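Local coordinates for cobalamin biosynthesis protein CobN (Mycobacterium tuberculosis, PDB 7C6O) that probably serves as the catalytic large subunit of cobaltochelatase, the enzyme that inserts cobalt into the corrin ring during cobalamin biosynthesis, at residues C288-R293 against I337-D342; I322-S327 against C346-G351; P828-V833 against M891-D896; A1058-T1063 against G1098-P1103. All coordinates share one frame; numbering follows the deposited sequence. Where two conformers were deposited one is given.

Contact 1 (C288-R293 against I337-D342); sequences CLTSPR and ISYVAD
Cys288 and Tyr339 belong to strands that flank strand 321-331 in one mixed sheet; their CA atoms are 7.6 Å apart, and no backbone hydrogen bond joins the two segments directly, so side chains make the connection. Tyr339 does most of this. Its CG stands beside the backbone N (chi1 -78°), and the ring extends across the neighbouring strand to the end of strand 283-289. There Leu289 O lies at the ring edge, 3.3 Å from Tyr339 CE2, where the weakly positive ring hydrogens suit a carbonyl oxygen. Cys288, small and apolar, brings its CB to 4.3 Å from the same Tyr339 CE2. Farther out, Thr290 CG2 lies 3.7 Å from Tyr339 OH, the two side chains running side by side, while Thr290 OG1 turns to Asp307.

The second link needs reach, which the extended chain of Arg293 supplies. It grips side-on with two nitrogens on one oxygen: Arg293 NE is 2.8 Å and Arg293 NH2 2.6 Å from Asp342 OD2. That oxygen lies in the guanidinium plane, but both nitrogens approach from the same face of the carboxylate, the planes being 45° apart. Asp342 OD1 bonds to Arg345 N, so this short acid serves as both ion-pair partner and N-cap. The arrangement is that of an alpha/beta domain: strand 283-289 passes through a short turn into helix 293-298, and strand 337-341 runs through Asp342 into helix 343-361.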
loop_
_atom_site.group_PDB
_atom_site.type_symbol
_atom_site.label_atom_id
_atom_site.label_comp_id
_atom_site.label_asym_id
_atom_site.label_seq_id
_atom_site.Cartn_x
_atom_site.Cartn_y
_atom_site.Cartn_z
ATOM N N CYS A 288 10.846 17.413 2.677
ATOM C CA CYS A 288 11.046 18.651 3.427
ATOM C C CYS A 288 9.758 18.884 4.209
ATOM O O CYS A 288 8.792 19.431 3.670
ATOM C CB CYS A 288 11.357 19.819 2.500
ATOM S SG CYS A 288 12.844 19.595 1.512
ATOM N N LEU A 289 9.742 18.462 5.468
ATOM C CA LEU A 289 8.498 18.441 6.220
ATOM C C LEU A 289 8.033 19.854 6.545
ATOM O O LEU A 289 8.834 20.732 6.877
ATOM C CB LEU A 289 8.664 17.635 7.506
ATOM C CG LEU A 289 9.145 16.196 7.314
ATOM C CD1 LEU A 289 8.920 15.384 8.578
ATOM C CD2 LEU A 289 8.453 15.548 6.123
ATOM N N THR A 290 6.723 20.070 6.432
ATOM C CA THR A 290 6.100 21.313 6.870
ATOM C C THR A 290 5.771 21.301 8.355
ATOM O O THR A 290 4.905 22.062 8.805
ATOM C CB THR A 290 4.836 21.589 6.052
ATOM O OG1 THR A 290 3.887 20.540 6.267
ATOM C CG2 THR A 290 5.170 21.663 4.575
ATOM N N SER A 291 6.442 20.442 9.115
ATOM C CA SER A 291 6.308 20.307 10.554
ATOM C C SER A 291 7.693 20.337 11.184
ATOM O O SER A 291 8.683 20.010 10.521
ATOM C CB SER A 291 5.586 19.000 10.917
ATOM O OG SER A 291 6.119 17.910 10.186
ATOM N N PRO A 292 7.797 20.738 12.450
ATOM C CA PRO A 292 9.122 20.912 13.060
ATOM C C PRO A 292 9.802 19.583 13.351
ATOM O O PRO A 292 9.163 18.544 13.528
ATOM C CB PRO A 292 8.818 21.672 14.354
ATOM C CG PRO A 292 7.417 21.284 14.685
ATOM C CD PRO A 292 6.712 21.134 13.366
ATOM N N ARG A 293 11.135 19.636 13.418
ATOM C CA ARG A 293 11.913 18.413 13.586
ATOM C C ARG A 293 11.656 17.749 14.934
ATOM O O ARG A 293 11.659 16.516 15.021
ATOM C CB ARG A 293 13.404 18.702 13.417
ATOM C CG ARG A 293 14.269 17.446 13.406
ATOM C CD ARG A 293 15.746 17.785 13.302
ATOM N NE ARG A 293 16.579 16.590 13.197
ATOM C CZ ARG A 293 17.030 15.900 14.240
ATOM N NH1 ARG A 293 16.726 16.280 15.474
ATOM N NH2 ARG A 293 17.785 14.826 14.051
ATOM N N ILE A 337 9.069 31.669 8.225
ATOM C CA ILE A 337 9.351 30.246 8.092
ATOM C C ILE A 337 10.748 30.060 7.521
ATOM O O ILE A 337 11.170 30.796 6.618
ATOM C CB ILE A 337 8.295 29.571 7.196
ATOM C CG1 ILE A 337 6.897 29.767 7.784
ATOM C CG2 ILE A 337 8.608 28.094 7.010
ATOM C CD1 ILE A 337 5.781 29.451 6.811
ATOM N N SER A 338 11.467 29.074 8.047
ATOM C CA SER A 338 12.747 28.661 7.498
ATOM C C SER A 338 12.832 27.143 7.551
ATOM O O SER A 338 12.313 26.511 8.473
ATOM C CB SER A 338 13.921 29.286 8.261
ATOM O OG SER A 338 15.159 28.815 7.761
ATOM N N TYR A 339 13.475 26.560 6.545
ATOM C CA TYR A 339 13.690 25.120 6.494
ATOM C C TYR A 339 15.112 24.819 6.948
ATOM O O TYR A 339 16.078 25.293 6.341
ATOM C CB TYR A 339 13.424 24.575 5.091
ATOM C CG TYR A 339 11.946 24.438 4.791
ATOM C CD1 TYR A 339 11.232 25.483 4.218
ATOM C CD2 TYR A 339 11.262 23.267 5.100
ATOM C CE1 TYR A 339 9.881 25.363 3.950
ATOM C CE2 TYR A 339 9.912 23.138 4.836
ATOM C CZ TYR A 339 9.226 24.188 4.261
ATOM O OH TYR A 339 7.880 24.060 3.997
ATOM N N VAL A 340 15.232 24.045 8.023
ATOM C CA VAL A 340 16.509 23.738 8.653
ATOM C C VAL A 340 16.839 22.279 8.371
ATOM O O VAL A 340 16.007 21.392 8.597
ATOM C CB VAL A 340 16.464 24.021 10.164
ATOM C CG1 VAL A 340 17.807 23.736 10.798
ATOM C CG2 VAL A 340 16.043 25.462 10.416
ATOM N N ALA A 341 18.051 22.029 7.886
ATOM C CA ALA A 341 18.420 20.706 7.409
ATOM C C ALA A 341 19.029 19.850 8.513
ATOM O O ALA A 341 19.691 20.348 9.428
ATOM C CB ALA A 341 19.401 20.810 6.242
ATOM N N ASP A 342 18.791 18.540 8.404
ATOM C CA ASP A 342 19.389 17.528 9.262
ATOM C C ASP A 342 20.572 16.930 8.516
ATOM O O ASP A 342 20.363 16.203 7.532
ATOM C CB ASP A 342 18.357 16.446 9.598
ATOM C CG ASP A 342 18.889 15.370 10.544
ATOM O OD1 ASP A 342 20.039 14.914 10.384
ATOM O OD2 ASP A 342 18.129 14.963 11.448
#

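Contact 2 (I322-S327 against C346-G351); sequences ITVPFS and CARVAG
A cysteine sulfur set obliquely beside a phenylalanine ring distinguishes this contact: Cys346 SG is 5.0 Å from the centroid of the Phe326 ring and 73° off the ring normal, with Phe326 CD2 the nearest ring atom at 3.7 Å. Phe326 CG sits between its own backbone N and carbonyl carbon (chi1 74°), a torsion that swings the ring off past the helix and leaves CB facing it; Phe326 CB is thus 4.0 Å from Val349 CG2. This is the helix-on-sheet packing of an alpha/beta domain. Strand 321-331 is followed by antiparallel strand 337-341, then the chain turns back as helix 343-361 over the sheet, the short axes passing 7.8 Å apart at -135°. Val349 points toward the strand, and its branched, compact shape lets it pack closely on Val324 and Thr323: Val349 CG2 touches Val324 CG2 at 3.6 Å, the two valines lying alongside with branches running opposite ways, and approaches Thr323 OG1 to 3.8 Å. That hydroxyl is bonded to Gln285 O of the next strand. Arg348 plays a double part, its aliphatic CG lying 3.8 Å from Val324 CG2 while its bent chain carries the guanidinium to salt bridges with Asp578 and Asp583.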
loop_
_atom_site.group_PDB
_atom_site.type_symbol
_atom_site.label_atom_id
_atom_site.label_comp_id
_atom_site.label_asym_id
_atom_site.label_seq_id
_atom_site.Cartn_x
_atom_site.Cartn_y
_atom_site.Cartn_z
ATOM N N ILE A 322 10.672 7.494 -3.201
ATOM C CA ILE A 322 10.414 8.138 -1.916
ATOM C C ILE A 322 11.589 7.853 -0.986
ATOM O O ILE A 322 11.909 6.690 -0.720
ATOM C CB ILE A 322 9.093 7.643 -1.306
ATOM C CG1 ILE A 322 7.937 7.823 -2.297
ATOM C CG2 ILE A 322 8.809 8.350 0.011
ATOM C CD1 ILE A 322 7.717 9.252 -2.729
ATOM N N THR A 323 12.229 8.898 -0.482
ATOM C CA THR A 323 13.368 8.750 0.424
ATOM C C THR A 323 12.961 9.213 1.825
ATOM O O THR A 323 11.971 8.694 2.355
ATOM C CB THR A 323 14.592 9.469 -0.137
ATOM O OG1 THR A 323 14.445 10.890 0.013
ATOM C CG2 THR A 323 14.791 9.126 -1.613
ATOM N N VAL A 324 13.705 10.113 2.459
ATOM C CA VAL A 324 13.529 10.431 3.875
ATOM C C VAL A 324 13.507 11.948 4.046
ATOM O O VAL A 324 13.845 12.675 3.100
ATOM C CB VAL A 324 14.640 9.782 4.721
ATOM C CG1 VAL A 324 14.671 8.271 4.507
ATOM C CG2 VAL A 324 15.996 10.401 4.408
ATOM N N PRO A 325 13.126 12.478 5.214
ATOM C CA PRO A 325 13.138 13.939 5.396
ATOM C C PRO A 325 14.533 14.441 5.737
ATOM O O PRO A 325 15.154 13.974 6.694
ATOM C CB PRO A 325 12.171 14.168 6.566
ATOM C CG PRO A 325 11.536 12.827 6.851
ATOM C CD PRO A 325 12.510 11.807 6.369
ATOM N N PHE A 326 15.031 15.398 4.950
ATOM C CA PHE A 326 16.326 16.002 5.233
ATOM C C PHE A 326 16.231 17.440 5.726
ATOM O O PHE A 326 17.260 18.018 6.090
ATOM C CB PHE A 326 17.233 15.949 3.993
ATOM C CG PHE A 326 16.858 16.927 2.914
ATOM C CD1 PHE A 326 15.875 16.616 1.990
ATOM C CD2 PHE A 326 17.509 18.149 2.811
ATOM C CE1 PHE A 326 15.536 17.509 0.991
ATOM C CE2 PHE A 326 17.173 19.047 1.813
ATOM C CZ PHE A 326 16.186 18.728 0.902
ATOM N N SER A 327 15.037 18.033 5.747
ATOM C CA SER A 327 14.863 19.368 6.303
ATOM C C SER A 327 13.472 19.467 6.910
ATOM O O SER A 327 12.571 18.693 6.575
ATOM C CB SER A 327 15.075 20.466 5.252
ATOM O OG SER A 327 14.006 20.512 4.329
ATOM N N CYS A 346 20.545 14.349 5.442
ATOM C CA CYS A 346 21.096 14.795 4.167
ATOM C C CYS A 346 22.023 13.742 3.580
ATOM O O CYS A 346 22.026 13.511 2.364
ATOM C CB CYS A 346 21.844 16.118 4.342
ATOM S SG CYS A 346 20.787 17.573 4.489
ATOM N N ALA A 347 22.812 13.085 4.433
ATOM C CA ALA A 347 23.719 12.045 3.962
ATOM C C ALA A 347 22.954 10.851 3.403
ATOM O O ALA A 347 23.379 10.243 2.413
ATOM C CB ALA A 347 24.647 11.608 5.096
ATOM N N ARG A 348 21.824 10.501 4.021
ATOM C CA ARG A 348 21.022 9.391 3.515
ATOM C C ARG A 348 20.420 9.727 2.156
ATOM O O ARG A 348 20.453 8.906 1.233
ATOM C CB ARG A 348 19.926 9.029 4.518
ATOM C CG ARG A 348 18.933 7.993 4.004
ATOM C CD ARG A 348 19.544 6.595 3.917
ATOM N NE ARG A 348 19.816 6.027 5.235
ATOM C CZ ARG A 348 21.031 5.772 5.711
ATOM N NH1 ARG A 348 22.105 6.020 4.973
ATOM N NH2 ARG A 348 21.174 5.258 6.927
ATOM N N VAL A 349 19.861 10.932 2.013
ATOM C CA VAL A 349 19.306 11.342 0.724
ATOM C C VAL A 349 20.409 11.428 -0.323
ATOM O O VAL A 349 20.268 10.921 -1.443
ATOM C CB VAL A 349 18.555 12.678 0.855
ATOM C CG1 VAL A 349 18.065 13.139 -0.512
ATOM C CG2 VAL A 349 17.389 12.545 1.822
ATOM N N ALA A 350 21.526 12.071 0.029
ATOM C CA ALA A 350 22.645 12.179 -0.902
ATOM C C ALA A 350 23.203 10.808 -1.256
ATOM O O ALA A 350 23.502 10.534 -2.425
ATOM C CB ALA A 350 23.742 13.062 -0.307
ATOM N N GLY A 351 23.350 9.932 -0.259
ATOM C CA GLY A 351 23.862 8.598 -0.530
ATOM C C GLY A 351 22.952 7.810 -1.451
ATOM O O GLY A 351 23.411 7.186 -2.410
#

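Contact 3 (P828-V833 against M891-D896); sequences PLRGLV and MRTAGD
The Arg830 guanidinium is sandwiched between two apolar groups: Thr893 CG2 sits over the centre of one face, 3.6 Å above the plane, and Pro1103 CG covers the opposite face. The edge takes the polar partners. Arg830 NH2 forms a salt bridge to Asp896 OD2 at 2.8 Å; as a hydrogen bond it is weak, its N-H...O angle being 127°, and the guanidinium and carboxylate planes stand 57° apart. In the guanidinium plane, a water accepts from Arg830 NH1 at 2.9 Å and donates to Asp896 OD1 at 2.7 Å and to Thr893 O. Arginine suits the place: its chain spans from the loop, and apolar carbons can cover both faces of its head while its N-H groups bond at the rim.

Thr893 OG1 accepts from Gly895 N and, almost straight, from Asp896 N at 3.0 Å, an ST turn and ST motif leading into helix 896-905, and also bonds Ser889 O. Asn1100 completes both charged groups, its O accepting from Arg830 NH2 and its ND2 donating to Asp896 OD2. With all these groups buried, the opposite charges of Arg830 and Asp896 presumably offset one another, and the water gives a second link between the two side chains.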
loop_
_atom_site.group_PDB
_atom_site.type_symbol
_atom_site.label_atom_id
_atom_site.label_comp_id
_atom_site.label_asym_id
_atom_site.label_seq_id
_atom_site.Cartn_x
_atom_site.Cartn_y
_atom_site.Cartn_z
ATOM N N PRO A 828 -6.815 -6.329 -12.573
ATOM C CA PRO A 828 -7.388 -6.269 -13.924
ATOM C C PRO A 828 -8.617 -7.146 -14.101
ATOM O O PRO A 828 -9.205 -7.149 -15.188
ATOM C CB PRO A 828 -6.230 -6.749 -14.812
ATOM C CG PRO A 828 -5.450 -7.667 -13.923
ATOM C CD PRO A 828 -5.550 -7.085 -12.532
ATOM N N LEU A 829 -9.012 -7.894 -13.072
ATOM C CA LEU A 829 -10.238 -8.679 -13.082
ATOM C C LEU A 829 -11.432 -7.906 -12.535
ATOM O O LEU A 829 -12.555 -8.419 -12.571
ATOM C CB LEU A 829 -10.051 -9.965 -12.272
ATOM C CG LEU A 829 -8.887 -10.874 -12.667
ATOM C CD1 LEU A 829 -8.815 -12.079 -11.737
ATOM C CD2 LEU A 829 -9.022 -11.320 -14.117
ATOM N N ARG A 830 -11.218 -6.693 -12.027
ATOM C CA ARG A 830 -12.284 -5.870 -11.474
ATOM C C ARG A 830 -12.591 -4.673 -12.373
ATOM O O ARG A 830 -12.941 -3.594 -11.889
ATOM C CB ARG A 830 -11.917 -5.409 -10.063
ATOM C CG ARG A 830 -13.104 -5.122 -9.146
ATOM C CD ARG A 830 -12.613 -4.678 -7.774
ATOM N NE ARG A 830 -13.671 -4.614 -6.767
ATOM C CZ ARG A 830 -14.243 -3.489 -6.347
ATOM N NH1 ARG A 830 -13.870 -2.320 -6.853
ATOM N NH2 ARG A 830 -15.190 -3.531 -5.419
ATOM N N GLY A 831 -12.459 -4.854 -13.685
ATOM C CA GLY A 831 -12.783 -3.798 -14.625
ATOM C C GLY A 831 -11.799 -2.652 -14.647
ATOM O O GLY A 831 -12.185 -1.518 -14.948
ATOM N N LEU A 832 -10.533 -2.915 -14.339
ATOM C CA LEU A 832 -9.503 -1.881 -14.235
ATOM C C LEU A 832 -8.350 -2.245 -15.170
ATOM O O LEU A 832 -7.258 -2.611 -14.722
ATOM C CB LEU A 832 -9.025 -1.740 -12.774
ATOM C CG LEU A 832 -10.112 -1.514 -11.722
ATOM C CD1 LEU A 832 -9.536 -1.621 -10.315
ATOM C CD2 LEU A 832 -10.784 -0.164 -11.917
ATOM N N VAL A 833 -8.593 -2.133 -16.478
ATOM C CA VAL A 833 -7.603 -2.584 -17.451
ATOM C C VAL A 833 -6.359 -1.695 -17.437
ATOM O O VAL A 833 -5.260 -2.156 -17.769
ATOM C CB VAL A 833 -8.255 -2.669 -18.847
ATOM C CG1 VAL A 833 -7.210 -2.767 -19.955
ATOM C CG2 VAL A 833 -9.186 -3.875 -18.914
ATOM N N MET A 891 -7.012 0.770 -1.641
ATOM C CA MET A 891 -6.355 1.108 -2.898
ATOM C C MET A 891 -6.904 0.303 -4.070
ATOM O O MET A 891 -6.894 0.791 -5.205
ATOM C CB MET A 891 -4.849 0.897 -2.769
ATOM C CG MET A 891 -4.186 1.823 -1.765
ATOM S SD MET A 891 -2.446 1.427 -1.540
ATOM C CE MET A 891 -1.896 2.867 -0.620
ATOM N N ARG A 892 -7.379 -0.923 -3.821
ATOM C CA ARG A 892 -7.965 -1.727 -4.890
ATOM C C ARG A 892 -9.341 -1.214 -5.300
ATOM O O ARG A 892 -9.725 -1.333 -6.470
ATOM C CB ARG A 892 -8.097 -3.189 -4.457
ATOM C CG ARG A 892 -6.807 -3.973 -4.262
ATOM C CD ARG A 892 -7.152 -5.431 -3.916
ATOM N NE ARG A 892 -5.980 -6.249 -3.629
ATOM C CZ ARG A 892 -5.822 -6.978 -2.529
ATOM N NH1 ARG A 892 -6.772 -7.012 -1.603
ATOM N NH2 ARG A 892 -4.718 -7.689 -2.365
ATOM N N THR A 893 -10.103 -0.666 -4.352
ATOM C CA THR A 893 -11.506 -0.344 -4.565
ATOM C C THR A 893 -11.823 1.141 -4.495
ATOM O O THR A 893 -12.971 1.519 -4.765
ATOM C CB THR A 893 -12.381 -1.058 -3.525
ATOM O OG1 THR A 893 -12.130 -0.488 -2.235
ATOM C CG2 THR A 893 -12.065 -2.546 -3.481
ATOM N N ALA A 894 -10.855 1.982 -4.132
ATOM C CA ALA A 894 -11.061 3.397 -3.829
ATOM C C ALA A 894 -11.963 3.602 -2.613
ATOM O O ALA A 894 -12.584 4.660 -2.471
ATOM C CB ALA A 894 -11.603 4.169 -5.041
ATOM N N GLY A 895 -12.055 2.603 -1.731
ATOM C CA GLY A 895 -12.600 2.820 -0.403
ATOM C C GLY A 895 -13.912 2.144 -0.046
ATOM O O GLY A 895 -14.699 2.711 0.720
ATOM N N ASP A 896 -14.153 0.932 -0.557
ATOM C CA ASP A 896 -15.405 0.234 -0.260
ATOM C C ASP A 896 -15.600 0.044 1.242
ATOM O O ASP A 896 -16.693 0.288 1.770
ATOM C CB ASP A 896 -15.440 -1.123 -0.964
ATOM C CG ASP A 896 -15.692 -1.010 -2.453
ATOM O OD1 ASP A 896 -15.685 0.119 -2.982
ATOM O OD2 ASP A 896 -15.898 -2.063 -3.095
HETATM O O HOH W 1 -15.239 -0.031 -5.644
#

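Contact 4 (A1058-T1063 against G1098-P1103); sequences AKNTDT and GDNTRP
Asn1100 CG is folded between its own backbone N and carbonyl carbon (chi1 58°), a torsion that turns its amide back beside Asp1062: Asn1100 OD1 is 3.4 Å and Asn1100 ND2 3.5 Å from Asp1062 CB, and a water joins Asp1062 OD2, in one of its two conformers, to Asn1100 ND2. Asp1099 CG swings anti to N (chi1 -173°), which turns its carboxylate toward Thr1101. The backbones form the two parallel strands of a beta-alpha-beta unit, joined through helix 1072-1089. Asn1060 pairs with Gly1098 and Thr1061 with Asp1099: Gly1098 N donates to Lys1059 O at 2.9 Å, and Thr1061 N to Gly1098 O at 2.8 Å, nearly along the C=O axis. One residue past the last strand pair, Asn1100 N still reaches Thr1061 O at 3.1 Å, but from 37° out of the carbonyl plane as the strands end.

Glycine suits position 1098 because Asn1060 OD1 lies 3.2 Å from Gly1098 CA, where a side chain would have to stand; Asn1060 ND2 meanwhile binds Asp897 and Glu900 on helix 896-905. Lys1059 bends round to donate from NZ to the carbonyl of the next residue, Asn1060 O, and makes a cation-pi contact with Trp886. Asn1100 ND2 reaches Asp896. Asp1099 OD2 forms salt bridges with Arg1064, Arg1107 and Arg1109, whereas OD1 closes an Asx turn by accepting from Thr1101 N. Thr1101 OG1 also donates to Asp1099 OD1, at 2.6 Å, and its methyl, Thr1101 CG2, rests 3.4 Å from Thr1061 O.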
loop_
_atom_site.group_PDB
_atom_site.type_symbol
_atom_site.label_atom_id
_atom_site.label_comp_id
_atom_site.label_asym_id
_atom_site.label_seq_id
_atom_site.Cartn_x
_atom_site.Cartn_y
_atom_site.Cartn_z
ATOM N N ALA A 1058 -17.069 -9.003 10.354
ATOM C CA ALA A 1058 -17.117 -8.974 8.901
ATOM C C ALA A 1058 -15.740 -8.706 8.310
ATOM O O ALA A 1058 -14.928 -7.973 8.879
ATOM C CB ALA A 1058 -18.108 -7.913 8.402
ATOM N N LYS A 1059 -15.491 -9.322 7.157
ATOM C CA LYS A 1059 -14.323 -9.046 6.335
ATOM C C LYS A 1059 -14.760 -9.112 4.882
ATOM O O LYS A 1059 -15.559 -9.975 4.512
ATOM C CB LYS A 1059 -13.186 -10.046 6.587
ATOM C CG LYS A 1059 -11.937 -9.782 5.748
ATOM C CD LYS A 1059 -11.305 -8.452 6.127
ATOM C CE LYS A 1059 -10.115 -8.107 5.238
ATOM N NZ LYS A 1059 -10.503 -7.581 3.894
ATOM N N ASN A 1060 -14.252 -8.202 4.064
ATOM C CA ASN A 1060 -14.643 -8.151 2.665
ATOM C C ASN A 1060 -13.555 -8.750 1.783
ATOM O O ASN A 1060 -12.363 -8.551 2.027
ATOM C CB ASN A 1060 -14.951 -6.714 2.246
ATOM C CG ASN A 1060 -16.158 -6.150 2.974
ATOM O OD1 ASN A 1060 -17.106 -6.877 3.278
ATOM N ND2 ASN A 1060 -16.127 -4.856 3.265
ATOM N N THR A 1061 -13.981 -9.515 0.778
ATOM C CA THR A 1061 -13.096 -10.098 -0.226
ATOM C C THR A 1061 -13.314 -9.315 -1.512
ATOM O O THR A 1061 -14.366 -9.436 -2.147
ATOM C CB THR A 1061 -13.384 -11.583 -0.429
ATOM O OG1 THR A 1061 -14.747 -11.755 -0.839
ATOM C CG2 THR A 1061 -13.155 -12.346 0.861
ATOM N N ASP A 1062 -12.320 -8.519 -1.900
ATOM C CA ASP A 1062 -12.455 -7.580 -3.000
ATOM C C ASP A 1062 -11.650 -7.954 -4.235
ATOM O O ASP A 1062 -11.763 -7.269 -5.257
ATOM C CB ASP A 1062 -12.043 -6.177 -2.533
ATOM C CG ASP A 1062 -10.814 -6.201 -1.640
ATOM O OD1 ASP A 1062 -10.004 -7.146 -1.745
ATOM O OD2 ASP A 1062 -10.666 -5.277 -0.816
ATOM N N THR A 1063 -10.828 -8.998 -4.170
ATOM C CA THR A 1063 -10.013 -9.388 -5.311
ATOM C C THR A 1063 -10.120 -10.895 -5.511
ATOM O O THR A 1063 -10.248 -11.654 -4.546
ATOM C CB THR A 1063 -8.543 -8.935 -5.129
ATOM O OG1 THR A 1063 -8.034 -8.428 -6.372
ATOM C CG2 THR A 1063 -7.655 -10.072 -4.649
ATOM N N GLY A 1098 -18.148 -10.241 3.143
ATOM C CA GLY A 1098 -18.743 -9.397 2.126
ATOM C C GLY A 1098 -18.006 -9.546 0.811
ATOM O O GLY A 1098 -16.805 -9.277 0.740
ATOM N N ASP A 1099 -18.699 -9.984 -0.236
ATOM C CA ASP A 1099 -18.075 -10.241 -1.532
ATOM C C ASP A 1099 -18.247 -8.999 -2.399
ATOM O O ASP A 1099 -19.313 -8.775 -2.977
ATOM C CB ASP A 1099 -18.682 -11.479 -2.190
ATOM C CG ASP A 1099 -17.953 -11.891 -3.463
ATOM O OD1 ASP A 1099 -17.080 -11.135 -3.940
ATOM O OD2 ASP A 1099 -18.255 -12.986 -3.989
ATOM N N ASN A 1100 -17.189 -8.193 -2.498
ATOM C CA ASN A 1100 -17.165 -7.054 -3.408
ATOM C C ASN A 1100 -16.135 -7.256 -4.519
ATOM O O ASN A 1100 -15.493 -6.308 -4.974
ATOM C CB ASN A 1100 -16.923 -5.742 -2.657
ATOM C CG ASN A 1100 -15.628 -5.731 -1.853
ATOM O OD1 ASN A 1100 -15.169 -6.761 -1.363
ATOM N ND2 ASN A 1100 -15.049 -4.542 -1.688
ATOM N N THR A 1101 -15.973 -8.504 -4.970
ATOM C CA THR A 1101 -15.190 -8.749 -6.178
ATOM C C THR A 1101 -15.900 -8.209 -7.411
ATOM O O THR A 1101 -15.247 -7.855 -8.399
ATOM C CB THR A 1101 -14.912 -10.245 -6.351
ATOM O OG1 THR A 1101 -16.152 -10.970 -6.372
ATOM C CG2 THR A 1101 -14.031 -10.764 -5.224
ATOM N N ARG A 1102 -17.228 -8.138 -7.367
ATOM C CA ARG A 1102 -18.041 -7.586 -8.450
ATOM C C ARG A 1102 -18.885 -6.455 -7.880
ATOM O O ARG A 1102 -19.911 -6.714 -7.224
ATOM C CB ARG A 1102 -18.925 -8.665 -9.072
ATOM C CG ARG A 1102 -18.141 -9.800 -9.719
ATOM C CD ARG A 1102 -18.925 -11.111 -9.702
ATOM N NE ARG A 1102 -20.217 -10.999 -10.372
ATOM C CZ ARG A 1102 -21.072 -12.008 -10.516
ATOM N NH1 ARG A 1102 -20.775 -13.209 -10.040
ATOM N NH2 ARG A 1102 -22.227 -11.816 -11.140
ATOM N N PRO A 1103 -18.493 -5.195 -8.085
ATOM C CA PRO A 1103 -19.237 -4.083 -7.469
ATOM C C PRO A 1103 -20.691 -4.000 -7.898
ATOM O O PRO A 1103 -21.500 -3.420 -7.165
ATOM C CB PRO A 1103 -18.453 -2.843 -7.922
ATOM C CG PRO A 1103 -17.092 -3.351 -8.269
ATOM C CD PRO A 1103 -17.296 -4.734 -8.807
HETATM O O HOH W 2 -12.847 -3.809 0.214
#

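In the fold
The four contacts form two pairs. Contacts 1 and 2, with centres 13 Å apart, interleave along the chain within one mixed sheet: strand 321-331 of contact 2 lies between the two strands of contact 1, bonded to both through Leu289 N to Ser327 O and Asp342 N to Phe326 O. Contacts 3 and 4 follow later in the sequence, their centres 11 Å apart, and meet where Arg830 and Asp896 both bond Asn1100, beside strand ends of another mixed sheet, that of 1056-1061 and 1094-1099. Contact 4 lies across the chain's centre from contacts 1 and 2, their centres about 42 Å and 39 Å away. The pairs thus mark two separate alpha/beta regions of this large subunit.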